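PDB 3KE6: protein Rv1364c/MT1410 from Mycobacterium tuberculosis, which combines an RsbU-like PP2C-type phosphatase domain with an RsbW-like anti-sigma-factor kinase domain and probably regulates a sigma factor. Local coordinates for residues Ile191-Arg196 with Thr202-Asp207. Sequence-based numbering, arbitrary orientation.
Sequences IERPGR and TAEFAD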
# COMPACT_ATOMS: atom_id res chain seq x y z
N ILE A 191 18.22 -12.23 -0.66
CA ILE A 191 19.12 -12.99 0.20
C ILE A 191 20.10 -13.90 -0.54
O ILE A 191 21.05 -14.36 0.06
CB ILE A 191 18.35 -13.77 1.29
CG1 ILE A 191 17.28 -14.68 0.68
CG2 ILE A 191 17.73 -12.79 2.29
CD1 ILE A 191 16.62 -15.59 1.71
N GLU A 192 19.89 -14.14 -1.84
CA GLU A 192 20.83 -14.92 -2.66
C GLU A 192 21.70 -13.98 -3.49
O GLU A 192 21.67 -14.01 -4.72
CB GLU A 192 20.11 -15.90 -3.57
CG GLU A 192 19.14 -16.81 -2.84
CD GLU A 192 19.12 -18.22 -3.40
OE1 GLU A 192 18.15 -18.55 -4.13
OE2 GLU A 192 20.08 -18.99 -3.10
N ARG A 193 22.48 -13.16 -2.80
CA ARG A 193 23.35 -12.15 -3.41
C ARG A 193 24.70 -12.79 -3.77
O ARG A 193 25.13 -13.72 -3.10
CB ARG A 193 23.55 -10.97 -2.44
CG ARG A 193 22.23 -10.38 -1.91
CD ARG A 193 22.40 -9.34 -0.81
NE ARG A 193 22.59 -9.93 0.52
CZ ARG A 193 23.67 -9.78 1.29
NH1 ARG A 193 24.71 -9.05 0.89
NH2 ARG A 193 23.72 -10.37 2.48
N PRO A 194 25.35 -12.30 -4.85
CA PRO A 194 26.67 -12.79 -5.25
C PRO A 194 27.67 -12.88 -4.09
O PRO A 194 27.71 -11.99 -3.23
CB PRO A 194 27.15 -11.75 -6.28
CG PRO A 194 25.96 -11.03 -6.73
CD PRO A 194 24.83 -11.28 -5.78
N GLY A 195 28.45 -13.97 -4.07
CA GLY A 195 29.49 -14.18 -3.08
C GLY A 195 29.01 -14.17 -1.63
O GLY A 195 29.74 -13.71 -0.75
N ARG A 196 27.80 -14.65 -1.39
CA ARG A 196 27.23 -14.70 -0.04
C ARG A 196 26.42 -15.99 0.16
O ARG A 196 25.47 -16.26 -0.58
CB ARG A 196 26.32 -13.48 0.21
CG ARG A 196 27.00 -12.09 0.09
CD ARG A 196 27.37 -11.53 1.44
NE ARG A 196 28.19 -12.46 2.20
CZ ARG A 196 28.50 -12.33 3.48
NH1 ARG A 196 28.09 -11.28 4.19
NH2 ARG A 196 29.26 -13.25 4.05
N THR A 202 20.87 -14.58 4.92
CA THR A 202 19.63 -14.55 5.70
C THR A 202 19.82 -13.81 7.02
O THR A 202 19.07 -12.89 7.33
CB THR A 202 19.06 -16.00 5.95
OG1 THR A 202 17.80 -16.14 5.28
CG2 THR A 202 18.87 -16.29 7.44
N ALA A 203 20.83 -14.20 7.79
CA ALA A 203 21.09 -13.60 9.11
C ALA A 203 21.52 -12.13 9.05
O ALA A 203 21.43 -11.42 10.05
CB ALA A 203 22.11 -14.42 9.88
N GLU A 204 21.99 -11.67 7.88
CA GLU A 204 22.45 -10.29 7.73
C GLU A 204 21.27 -9.37 7.48
O GLU A 204 21.21 -8.25 8.00
CB GLU A 204 23.44 -10.19 6.57
CG GLU A 204 24.21 -8.87 6.55
CD GLU A 204 25.10 -8.70 5.33
OE1 GLU A 204 25.69 -9.72 4.86
OE2 GLU A 204 25.22 -7.53 4.86
N PHE A 205 20.34 -9.84 6.66
CA PHE A 205 19.09 -9.16 6.41
C PHE A 205 18.37 -8.93 7.75
O PHE A 205 18.01 -7.81 8.07
CB PHE A 205 18.28 -10.00 5.40
CG PHE A 205 16.88 -9.50 5.14
CD1 PHE A 205 16.53 -8.16 5.27
CD2 PHE A 205 15.90 -10.39 4.71
CE1 PHE A 205 15.22 -7.73 5.02
CE2 PHE A 205 14.60 -9.98 4.44
CZ PHE A 205 14.26 -8.65 4.59
N ALA A 206 18.20 -9.99 8.54
CA ALA A 206 17.55 -9.87 9.85
C ALA A 206 18.23 -8.86 10.78
O ALA A 206 17.57 -7.96 11.29
CB ALA A 206 17.48 -11.24 10.54
N ASP A 207 19.54 -9.00 10.98
CA ASP A 207 20.30 -8.11 11.88
C ASP A 207 20.23 -6.65 11.46
O ASP A 207 20.15 -5.77 12.30
CB ASP A 207 21.78 -8.54 11.98
CG ASP A 207 21.98 -9.87 12.68
OD1 ASP A 207 21.00 -10.64 12.79
OD2 ASP A 207 23.13 -10.17 13.11
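The carboxylate of Glu204 stands almost perpendicular to the guanidinium group of Arg193, their planes 86° apart, and is tilted to that of Arg196. Each guanidinium offers its edge, close to its own plane, to the same oxygen, OE1. Arg193 makes the straighter bond: NH2 lies 3.2 Å from Glu204 OE1, with an N-H...O angle of 157°, and meets that oxygen from above the carboxylate plane. Arg196 NH1 lies 2.9 Å from Glu204 OE1, but the bond is strongly bent and weak as a hydrogen bond, although the pair still counts as a salt bridge. One acceptor thus joins two arginines in a salt-bridge network, and the two positive charges would probably favour an ionised Glu204. Glu204 reaches them as an extended arm, CG anti to the backbone N (chi1 -166°), whereas Arg196 folds at chi2 and chi3 to bring NH1 over. Both arginines flank a type II turn, with Gly195 at positive phi, and point toward the helix.

Next to this polar cluster the contact is mainly apolar. Ile191 CG2 meets the Phe205 ring obliquely, 3.9 Å from Phe205 CD2, while Ile191 CD1 lies beside Thr202 OG1. Phe205 also packs edge-to-face on Tyr186 and against Leu239 of helix 227-241.

Ser201 OG, hydrogen-bonded to Ile191 O, further ties the loop to the helix. The arrangement is a loop folded back onto the helix it leads into, within the PP2C-like SpoIIE phosphatase domain, with the Ile191 side chain about 9 Å from a bound manganese ion.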